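Local atomic coordinates of NADH oxidase (Thermus thermophilus, PDB entry 6RVB), a protein that uses NADH and a bound FAD to reduce coenzyme A disulfide, as a flavoprotein of the class-III pyridine nucleotide-disulfide oxidoreductase family. Residues Arg183-Val192 with Val336-Glu344; Gly254-Thr265 with Leu273-Glu284. All coordinates share one frame; numbering follows the deposited sequence.

Following the chain from the N terminus, residues 183-192 come first, just after strand 174-178 of the NAD-binding sheet and running into helix 190-202. The loop that contact 1 closes is long: only 143 residues later does strand 334-340 of the dimerisation domain return to meet them, so this contact ties the nucleotide-binding part to the C-terminal domain. Nested inside that loop lies contact 2, a local closure with seven residues between its segments. It folds 254-265, the loop after helix 248-252, against 273-284, which supplies edge strand 276-278 of the FAD-domain sheet. The two centres are 28 Å apart, and the contacts do not touch.

Contact 1. Residues Arg183-Val192 with Val336-Glu344; sequences RPLPHWDPEV and VATTGLSLE
The indole of Trp188 is sandwiched between Thr338 and Ser342. Thr338 CG2 sits over the centre of one face, 3.6 Å from the centroid of the Trp188 six-membered ring, while Ser342 CB covers the opposite face, offset toward the rim; both are CH-pi contacts. Gly340 O lies at the ring edge, in plane. Pro190 CB rests on one face of the Arg183 guanidinium, offset toward the rim, with Glu344 OE1 at the edge; Arg183 NH2 forms a salt bridge to Glu344 OE2 at 3.2 Å, the guanidinium and carboxylate planes 72° apart. Holding CG anti to the backbone N (chi1 -165°) sends the indole across to the other segment, and NE1, on the five-membered ring, is hydrogen-bonded to Glu376. With an alanine here, the facing Thr338 methyl and Ser342 CB would probably lose the surface between them and Glu376 its indole partner. This is a joint between domains: the turn leading into helix 190-202 of the NAD-binding part meets the end of strand 334-340 and the start of helix 343-348 in the dimerisation domain. There the Asp189 carboxylate bridges two backbone amides of the helix start, OD2 taking Leu343 N at 2.8 Å and OD1 taking Glu344 N at 3.1 Å, both on the syn side. Ser342, the N-cap residue, caps the next amide along, Gly345 N, with its own OG. Deeper in, Val192 CG1 and Val336 CG1 meet tip to tip at 3.8 Å.

Contact 2. Residues Gly254-Thr265 with Leu273-Glu284; sequences GVALGPTGAIAT and LEGVYAAGDVAE. With FAD (flavin-adenine dinucleotide), chain E.
Glu284 holds CG anti to its own carbonyl carbon (chi1 -62°) and stays extended beyond it (chi2 -178°), which carries the carboxylate to the Gly258-Gly261 turn. There Thr260, with OG1 between its backbone N and carbonyl carbon (chi1 74°), gives OE1 two bonds: Thr260 N meets Glu284 OE1 at 3.2 Å, nearly along the C-O axis, and Thr260 OG1 reaches the anti lone pair of the same oxygen at 3.1 Å. That hydroxyl also accepts from Ala262 N, closing an ST turn. The backbones join at a single bridge: Ile263 N donates to Val282 O at 2.8 Å, and Glu284 N returns a nearly straight bond to Ile263 O. Beside it, Ile263 lays CG2 against Ala278 CB at 3.6 Å and CD1 against Val282 CG2. After strand 276-278, the Gly280-Asp281 step reaches the cofactor, as in other pyridine nucleotide-disulfide oxidoreductases: Asp281 OD1 accepts from FAD O3' at 2.9 Å, and Arg134 pairs with OD2. Val255 CG2 touches Leu273 CD1 and Val276 CG1. Val255 and Ile263 both lean on Ala250 of helix 248-252, while strand 276-278, outermost within this chain in the parallel FAD-domain sheet, runs beside strand 108-111 and places Tyr277 on helix 299-313.

Contact 1. Residues Arg183-Val192 with Val336-Glu344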
loop_
_atom_site.group_PDB
_atom_site.type_symbol
_atom_site.label_atom_id
_atom_site.label_comp_id
_atom_site.label_asym_id
_atom_site.label_seq_id
_atom_site.Cartn_x
_atom_site.Cartn_y
_atom_site.Cartn_z
ATOM N N ARG A 183 5.332 5.158 27.328
ATOM C CA ARG A 183 4.619 5.676 26.196
ATOM C C ARG A 183 3.552 4.667 25.796
ATOM O O ARG A 183 3.634 3.502 26.138
ATOM C CB ARG A 183 5.628 5.950 25.092
ATOM C CG ARG A 183 6.092 4.762 24.375
ATOM C CD ARG A 183 7.250 4.989 23.418
ATOM N NE ARG A 183 8.476 4.713 24.156
ATOM C CZ ARG A 183 9.407 3.881 23.761
ATOM N NH1 ARG A 183 9.289 3.258 22.638
ATOM N NH2 ARG A 183 10.470 3.702 24.477
ATOM N N PRO A 184 2.524 5.103 25.090
ATOM C CA PRO A 184 1.748 4.027 24.497
ATOM C C PRO A 184 2.550 3.265 23.394
ATOM O O PRO A 184 3.459 3.824 22.771
ATOM C CB PRO A 184 0.575 4.754 23.900
ATOM C CG PRO A 184 0.723 6.180 24.295
ATOM C CD PRO A 184 2.097 6.404 24.603
ATOM N N LEU A 185 2.172 2.002 23.146
ATOM C CA LEU A 185 2.834 1.144 22.174
ATOM C C LEU A 185 4.315 1.184 22.394
ATOM O O LEU A 185 5.021 1.420 21.444
ATOM C CB LEU A 185 2.539 1.604 20.765
ATOM C CG LEU A 185 2.282 0.674 19.568
ATOM C CD1 LEU A 185 3.286 1.086 18.581
ATOM C CD2 LEU A 185 2.392 -0.795 19.861
ATOM N N PRO A 186 4.764 0.903 23.642
ATOM C CA PRO A 186 6.099 0.885 24.239
ATOM C C PRO A 186 6.997 -0.030 23.498
ATOM O O PRO A 186 8.163 0.103 23.572
ATOM C CB PRO A 186 5.876 0.184 25.547
ATOM C CG PRO A 186 4.499 0.104 25.693
ATOM C CD PRO A 186 3.854 0.101 24.444
ATOM N N HIS A 187 6.450 -0.978 22.777
ATOM C CA HIS A 187 7.279 -1.974 22.159
ATOM C C HIS A 187 7.812 -1.462 20.856
ATOM O O HIS A 187 8.516 -2.180 20.219
ATOM C CB HIS A 187 6.498 -3.267 21.976
ATOM C CG HIS A 187 6.223 -3.988 23.279
ATOM N ND1 HIS A 187 5.116 -4.796 23.506
ATOM C CD2 HIS A 187 6.940 -4.015 24.434
ATOM C CE1 HIS A 187 5.176 -5.291 24.734
ATOM N NE2 HIS A 187 6.261 -4.807 25.324
ATOM N N TRP A 188 7.477 -0.230 20.451
ATOM C CA TRP A 188 8.052 0.369 19.257
ATOM C C TRP A 188 8.711 1.694 19.575
ATOM O O TRP A 188 8.267 2.425 20.485
ATOM C CB TRP A 188 7.018 0.560 18.161
ATOM C CG TRP A 188 7.613 0.818 16.872
ATOM C CD1 TRP A 188 7.742 1.979 16.266
ATOM C CD2 TRP A 188 8.148 -0.146 15.979
ATOM N NE1 TRP A 188 8.353 1.856 15.042
ATOM C CE2 TRP A 188 8.621 0.538 14.851
ATOM C CE3 TRP A 188 8.298 -1.526 16.025
ATOM C CZ2 TRP A 188 9.245 -0.111 13.803
ATOM C CZ3 TRP A 188 8.928 -2.151 14.992
ATOM C CH2 TRP A 188 9.399 -1.450 13.908
ATOM N N ASP A 189 9.706 2.044 18.769
ATOM C CA ASP A 189 10.329 3.368 18.812
ATOM C C ASP A 189 9.392 4.533 19.140
ATOM O O ASP A 189 8.178 4.467 18.863
ATOM C CB ASP A 189 11.015 3.588 17.511
ATOM C CG ASP A 189 12.285 2.840 17.418
ATOM O OD1 ASP A 189 12.904 2.517 18.464
ATOM O OD2 ASP A 189 12.666 2.630 16.268
ATOM N N PRO A 190 9.908 5.567 19.837
ATOM C CA PRO A 190 8.909 6.366 20.591
ATOM C C PRO A 190 8.213 7.490 19.835
ATOM O O PRO A 190 7.318 8.029 20.468
ATOM C CB PRO A 190 9.705 6.882 21.788
ATOM C CG PRO A 190 10.967 6.975 21.321
ATOM C CD PRO A 190 11.224 5.762 20.423
ATOM N N GLU A 191 8.600 7.759 18.573
ATOM C CA GLU A 191 7.940 8.725 17.681
ATOM C C GLU A 191 6.478 8.248 17.429
ATOM O O GLU A 191 5.527 9.051 17.356
ATOM C CB GLU A 191 8.645 8.860 16.326
ATOM C CG GLU A 191 9.964 9.510 16.233
ATOM C CD GLU A 191 11.253 8.683 16.631
ATOM O OE1 GLU A 191 11.179 7.688 17.455
ATOM O OE2 GLU A 191 12.354 9.108 16.100
ATOM N N VAL A 192 6.320 6.938 17.253
ATOM C CA VAL A 192 5.009 6.395 17.004
ATOM C C VAL A 192 4.209 6.517 18.273
ATOM O O VAL A 192 3.129 7.031 18.242
ATOM C CB VAL A 192 5.043 4.950 16.465
ATOM C CG1 VAL A 192 3.637 4.306 16.542
ATOM C CG2 VAL A 192 5.574 4.993 15.102
ATOM N N VAL A 336 -1.721 2.463 12.144
ATOM C CA VAL A 336 -0.306 2.373 12.549
ATOM C C VAL A 336 0.314 1.047 12.118
ATOM O O VAL A 336 -0.140 -0.026 12.595
ATOM C CB VAL A 336 -0.150 2.480 14.061
ATOM C CG1 VAL A 336 1.255 2.239 14.471
ATOM C CG2 VAL A 336 -0.540 3.841 14.524
ATOM N N ALA A 337 1.323 1.081 11.250
ATOM C CA ALA A 337 1.866 -0.178 10.847
ATOM C C ALA A 337 3.367 -0.329 11.079
ATOM O O ALA A 337 4.130 0.557 10.782
ATOM C CB ALA A 337 1.506 -0.479 9.485
ATOM N N THR A 338 3.802 -1.458 11.599
ATOM C CA THR A 338 5.207 -1.693 11.838
ATOM C C THR A 338 5.560 -3.019 11.208
ATOM O O THR A 338 4.675 -3.797 10.876
ATOM C CB THR A 338 5.553 -1.745 13.381
ATOM O OG1 THR A 338 4.734 -2.694 14.135
ATOM C CG2 THR A 338 5.373 -0.391 13.934
ATOM N N THR A 339 6.856 -3.285 11.085
ATOM C CA THR A 339 7.382 -4.460 10.447
ATOM C C THR A 339 8.874 -4.511 10.775
ATOM O O THR A 339 9.550 -3.457 10.869
ATOM C CB THR A 339 7.170 -4.389 8.914
ATOM O OG1 THR A 339 7.343 -5.682 8.406
ATOM C CG2 THR A 339 8.179 -3.422 8.147
ATOM N N GLY A 340 9.431 -5.711 10.908
ATOM C CA GLY A 340 10.840 -5.776 11.199
ATOM C C GLY A 340 11.118 -5.439 12.645
ATOM O O GLY A 340 10.223 -5.536 13.454
ATOM N N LEU A 341 12.359 -5.059 12.946
ATOM C CA LEU A 341 12.781 -4.520 14.262
ATOM C C LEU A 341 12.682 -2.989 14.365
ATOM O O LEU A 341 12.917 -2.234 13.412
ATOM C CB LEU A 341 14.251 -4.910 14.526
ATOM C CG LEU A 341 14.838 -6.277 14.124
ATOM C CD1 LEU A 341 16.286 -6.493 14.400
ATOM C CD2 LEU A 341 14.098 -7.354 14.900
ATOM N N SER A 342 12.406 -2.517 15.551
ATOM C CA SER A 342 12.553 -1.116 15.834
ATOM C C SER A 342 14.010 -0.822 16.128
ATOM O O SER A 342 14.730 -1.714 16.482
ATOM C CB SER A 342 11.853 -0.827 17.112
ATOM O OG SER A 342 12.581 -1.411 18.187
ATOM N N LEU A 343 14.430 0.440 16.045
ATOM C CA LEU A 343 15.764 0.804 16.437
ATOM C C LEU A 343 16.099 0.309 17.816
ATOM O O LEU A 343 17.202 -0.171 17.997
ATOM C CB LEU A 343 15.987 2.297 16.391
ATOM C CG LEU A 343 17.390 2.783 16.729
ATOM C CD1 LEU A 343 18.485 2.173 15.819
ATOM C CD2 LEU A 343 17.211 4.206 16.490
ATOM N N GLU A 344 15.171 0.390 18.783
ATOM C CA GLU A 344 15.516 -0.072 20.126
ATOM C C GLU A 344 15.965 -1.492 20.043
ATOM O O GLU A 344 17.115 -1.794 20.412
ATOM C CB GLU A 344 14.435 0.116 21.181
ATOM C CG GLU A 344 14.492 1.562 21.742
ATOM C CD GLU A 344 13.335 1.947 22.657
ATOM O OE1 GLU A 344 12.501 1.041 22.959
ATOM O OE2 GLU A 344 13.273 3.152 23.068
#

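Contact 2. Residues Gly254-Thr265 with Leu273-Glu284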
loop_
_atom_site.group_PDB
_atom_site.type_symbol
_atom_site.label_atom_id
_atom_site.label_comp_id
_atom_site.label_asym_id
_atom_site.label_seq_id
_atom_site.Cartn_x
_atom_site.Cartn_y
_atom_site.Cartn_z
ATOM N N GLY A 254 4.442 -34.316 25.944
ATOM C CA GLY A 254 5.854 -34.293 25.594
ATOM C C GLY A 254 6.299 -33.707 24.274
ATOM O O GLY A 254 7.329 -34.133 23.714
ATOM N N VAL A 255 5.512 -32.760 23.775
ATOM C CA VAL A 255 5.899 -31.862 22.685
ATOM C C VAL A 255 6.959 -30.814 23.179
ATOM O O VAL A 255 6.842 -30.294 24.259
ATOM C CB VAL A 255 4.656 -31.119 22.184
ATOM C CG1 VAL A 255 5.028 -30.000 21.261
ATOM C CG2 VAL A 255 3.712 -32.054 21.536
ATOM N N ALA A 256 8.006 -30.550 22.431
ATOM C CA ALA A 256 8.977 -29.558 22.820
ATOM C C ALA A 256 8.555 -28.144 22.642
ATOM O O ALA A 256 7.941 -27.792 21.653
ATOM C CB ALA A 256 10.177 -29.745 22.115
ATOM N N LEU A 257 8.922 -27.329 23.623
ATOM C CA LEU A 257 8.732 -25.901 23.524
ATOM C C LEU A 257 10.008 -25.248 23.008
ATOM O O LEU A 257 11.108 -25.737 23.245
ATOM C CB LEU A 257 8.307 -25.314 24.844
ATOM C CG LEU A 257 7.036 -25.891 25.398
ATOM C CD1 LEU A 257 6.606 -25.083 26.619
ATOM C CD2 LEU A 257 5.990 -25.861 24.307
ATOM N N GLY A 258 9.849 -24.152 22.274
ATOM C CA GLY A 258 10.995 -23.447 21.758
ATOM C C GLY A 258 11.438 -22.441 22.784
ATOM O O GLY A 258 10.843 -22.328 23.825
ATOM N N PRO A 259 12.492 -21.700 22.494
ATOM C CA PRO A 259 13.010 -20.775 23.494
ATOM C C PRO A 259 12.023 -19.640 23.880
ATOM O O PRO A 259 12.139 -19.072 24.924
ATOM C CB PRO A 259 14.246 -20.241 22.838
ATOM C CG PRO A 259 14.122 -20.518 21.384
ATOM C CD PRO A 259 13.242 -21.688 21.221
ATOM N N THR A 260 11.045 -19.335 23.048
ATOM C CA THR A 260 10.094 -18.302 23.324
ATOM C C THR A 260 9.003 -18.760 24.207
ATOM O O THR A 260 8.190 -17.966 24.669
ATOM C CB THR A 260 9.300 -17.953 22.072
ATOM O OG1 THR A 260 8.341 -18.990 21.759
ATOM C CG2 THR A 260 10.225 -17.783 20.906
ATOM N N GLY A 261 8.842 -20.053 24.349
ATOM C CA GLY A 261 7.759 -20.543 25.156
ATOM C C GLY A 261 6.610 -21.145 24.406
ATOM O O GLY A 261 5.764 -21.888 24.995
ATOM N N ALA A 262 6.571 -20.815 23.127
ATOM C CA ALA A 262 5.594 -21.353 22.240
ATOM C C ALA A 262 6.083 -22.730 21.752
ATOM O O ALA A 262 7.257 -23.081 21.943
ATOM C CB ALA A 262 5.423 -20.446 21.156
ATOM N N ILE A 263 5.198 -23.539 21.157
ATOM C CA ILE A 263 5.591 -24.856 20.634
ATOM C C ILE A 263 6.545 -24.648 19.496
ATOM O O ILE A 263 6.334 -23.778 18.699
ATOM C CB ILE A 263 4.405 -25.623 20.106
ATOM C CG1 ILE A 263 3.528 -26.155 21.219
ATOM C CG2 ILE A 263 4.859 -26.749 19.265
ATOM C CD1 ILE A 263 2.249 -26.573 20.793
ATOM N N ALA A 264 7.610 -25.450 19.439
ATOM C CA ALA A 264 8.620 -25.406 18.373
ATOM C C ALA A 264 8.144 -26.096 17.113
ATOM O O ALA A 264 7.424 -27.052 17.198
ATOM C CB ALA A 264 9.778 -26.059 18.836
ATOM N N THR A 265 8.522 -25.605 15.943
ATOM C CA THR A 265 8.059 -26.211 14.675
ATOM C C THR A 265 9.098 -26.106 13.568
ATOM O O THR A 265 9.959 -25.253 13.636
ATOM C CB THR A 265 6.686 -25.602 14.113
ATOM O OG1 THR A 265 6.875 -24.314 13.507
ATOM C CG2 THR A 265 5.678 -25.509 15.184
ATOM N N LEU A 273 7.334 -34.657 17.771
ATOM C CA LEU A 273 6.782 -35.998 17.699
ATOM C C LEU A 273 6.237 -36.332 16.350
ATOM O O LEU A 273 5.552 -35.470 15.728
ATOM C CB LEU A 273 5.626 -36.072 18.677
ATOM C CG LEU A 273 6.009 -35.704 20.121
ATOM C CD1 LEU A 273 4.888 -35.923 21.038
ATOM C CD2 LEU A 273 7.088 -36.446 20.573
ATOM N N GLU A 274 6.483 -37.575 15.889
ATOM C CA GLU A 274 5.956 -38.010 14.533
ATOM C C GLU A 274 4.474 -37.939 14.604
ATOM O O GLU A 274 3.984 -38.392 15.600
ATOM C CB GLU A 274 6.287 -39.457 14.154
ATOM C CG GLU A 274 7.553 -39.760 13.308
ATOM C CD GLU A 274 7.643 -38.989 11.937
ATOM O OE1 GLU A 274 8.799 -38.894 11.414
ATOM O OE2 GLU A 274 6.595 -38.489 11.387
ATOM N N GLY A 275 3.784 -37.336 13.626
ATOM C CA GLY A 275 2.325 -37.196 13.671
ATOM C C GLY A 275 1.699 -35.935 14.240
ATOM O O GLY A 275 0.517 -35.648 14.054
ATOM N N VAL A 276 2.518 -35.164 14.952
ATOM C CA VAL A 276 2.008 -34.068 15.742
ATOM C C VAL A 276 2.465 -32.741 15.215
ATOM O O VAL A 276 3.669 -32.478 15.165
ATOM C CB VAL A 276 2.387 -34.256 17.217
ATOM C CG1 VAL A 276 1.920 -33.123 18.033
ATOM C CG2 VAL A 276 1.646 -35.417 17.730
ATOM N N TYR A 277 1.481 -31.928 14.829
ATOM C CA TYR A 277 1.684 -30.625 14.253
ATOM C C TYR A 277 1.256 -29.497 15.212
ATOM O O TYR A 277 0.390 -29.696 16.037
ATOM C CB TYR A 277 0.838 -30.543 13.004
ATOM C CG TYR A 277 1.309 -31.504 11.954
ATOM C CD1 TYR A 277 2.276 -31.129 11.047
ATOM C CD2 TYR A 277 0.792 -32.780 11.868
ATOM C CE1 TYR A 277 2.714 -31.967 10.134
ATOM C CE2 TYR A 277 1.239 -33.635 10.952
ATOM C CZ TYR A 277 2.220 -33.238 10.098
ATOM O OH TYR A 277 2.706 -34.118 9.169
ATOM N N ALA A 278 1.831 -28.297 15.094
ATOM C CA ALA A 278 1.234 -27.176 15.784
ATOM C C ALA A 278 0.998 -26.003 14.874
ATOM O O ALA A 278 1.880 -25.730 14.085
ATOM C CB ALA A 278 2.090 -26.769 16.977
ATOM N N ALA A 279 -0.147 -25.300 15.048
ATOM C CA ALA A 279 -0.546 -24.108 14.261
ATOM C C ALA A 279 -1.177 -22.937 15.055
ATOM O O ALA A 279 -1.984 -23.160 15.973
ATOM C CB ALA A 279 -1.478 -24.550 13.151
ATOM N N GLY A 280 -0.833 -21.693 14.727
ATOM C CA GLY A 280 -1.513 -20.555 15.332
ATOM C C GLY A 280 -0.834 -19.907 16.532
ATOM O O GLY A 280 0.410 -19.821 16.602
ATOM N N ASP A 281 -1.594 -19.436 17.502
ATOM C CA ASP A 281 -0.940 -18.609 18.492
ATOM C C ASP A 281 -0.140 -19.402 19.500
ATOM O O ASP A 281 0.497 -18.828 20.328
ATOM C CB ASP A 281 -1.898 -17.693 19.233
ATOM C CG ASP A 281 -2.459 -16.585 18.378
ATOM O OD1 ASP A 281 -1.962 -16.399 17.224
ATOM O OD2 ASP A 281 -3.398 -15.908 18.886
ATOM N N VAL A 282 -0.179 -20.718 19.451
ATOM C CA VAL A 282 0.545 -21.549 20.365
ATOM C C VAL A 282 1.891 -21.898 19.739
ATOM O O VAL A 282 2.701 -22.561 20.361
ATOM C CB VAL A 282 -0.237 -22.847 20.524
ATOM C CG1 VAL A 282 -0.326 -23.550 19.244
ATOM C CG2 VAL A 282 0.394 -23.758 21.442
ATOM N N ALA A 283 2.161 -21.455 18.513
ATOM C CA ALA A 283 3.367 -21.919 17.797
ATOM C C ALA A 283 4.391 -20.863 17.406
ATOM O O ALA A 283 4.032 -19.778 17.000
ATOM C CB ALA A 283 2.961 -22.626 16.636
ATOM N N GLU A 284 5.661 -21.179 17.534
ATOM C CA GLU A 284 6.734 -20.269 17.161
ATOM C C GLU A 284 6.796 -20.198 15.642
ATOM O O GLU A 284 6.348 -21.083 14.950
ATOM C CB GLU A 284 8.095 -20.785 17.586
ATOM C CG GLU A 284 8.333 -20.972 19.030
ATOM C CD GLU A 284 9.759 -21.448 19.338
ATOM O OE1 GLU A 284 10.288 -20.988 20.393
ATOM O OE2 GLU A 284 10.337 -22.281 18.534
HETATM P PA FAD E . -7.053 -18.789 19.310
HETATM O O1A FAD E . -6.438 -18.218 20.694
HETATM O O2A FAD E . -7.757 -17.872 18.288
HETATM O O5B FAD E . -8.102 -20.047 19.613
HETATM C C5B FAD E . -7.763 -21.181 20.482
HETATM C C4B FAD E . -9.011 -21.947 20.922
HETATM O O4B FAD E . -8.585 -23.271 21.193
HETATM C C3B FAD E . -9.674 -21.309 22.132
HETATM O O3B FAD E . -11.050 -20.859 21.864
HETATM C C2B FAD E . -9.674 -22.446 23.060
HETATM O O2B FAD E . -11.023 -22.385 23.528
HETATM C C1B FAD E . -9.335 -23.724 22.233
HETATM N N9A FAD E . -8.553 -24.664 23.106
HETATM C C8A FAD E . -7.503 -24.339 23.933
HETATM N N7A FAD E . -7.112 -25.379 24.719
HETATM C C5A FAD E . -7.913 -26.422 24.386
HETATM C C6A FAD E . -8.000 -27.835 24.851
HETATM N N6A FAD E . -7.093 -28.249 25.784
HETATM N N1A FAD E . -8.973 -28.610 24.295
HETATM C C2A FAD E . -9.822 -28.096 23.324
HETATM N N3A FAD E . -9.834 -26.818 22.818
HETATM C C4A FAD E . -8.880 -25.960 23.326
HETATM N N1 FAD E . -4.571 -10.514 14.618
HETATM C C2 FAD E . -4.240 -9.809 13.488
HETATM O O2 FAD E . -3.491 -10.327 12.606
HETATM N N3 FAD E . -4.739 -8.571 13.310
HETATM C C4 FAD E . -5.611 -7.954 14.184
HETATM O O4 FAD E . -6.103 -6.773 14.012
HETATM C C4X FAD E . -6.041 -8.698 15.410
HETATM N N5 FAD E . -6.926 -8.104 16.289
HETATM C C5X FAD E . -7.263 -8.821 17.410
HETATM C C6 FAD E . -8.154 -8.254 18.355
HETATM C C7 FAD E . -8.532 -8.971 19.508
HETATM C C7M FAD E . -9.484 -8.317 20.470
HETATM C C8 FAD E . -8.001 -10.366 19.752
HETATM C C8M FAD E . -8.362 -11.182 20.965
HETATM C C9 FAD E . -7.092 -10.929 18.831
HETATM C C9A FAD E . -6.684 -10.237 17.654
HETATM N N10 FAD E . -5.779 -10.860 16.711
HETATM C C10 FAD E . -5.439 -10.074 15.578
HETATM C "C1'" FAD E . -5.163 -12.187 16.927
HETATM C "C2'" FAD E . -6.039 -13.370 16.654
HETATM O "O2'" FAD E . -7.073 -13.464 17.624
HETATM C "C3'" FAD E . -5.251 -14.642 16.801
HETATM O "O3'" FAD E . -3.946 -14.470 16.262
HETATM C "C4'" FAD E . -6.064 -15.691 16.020
HETATM O "O4'" FAD E . -7.467 -15.864 16.427
HETATM C "C5'" FAD E . -5.296 -17.019 15.872
HETATM O "O5'" FAD E . -5.488 -17.911 16.964
HETATM P P FAD E . -5.328 -19.518 16.927
HETATM O O1P FAD E . -6.308 -20.134 15.942
HETATM O O2P FAD E . -3.939 -20.155 17.161
HETATM O O3P FAD E . -5.986 -19.701 18.399
#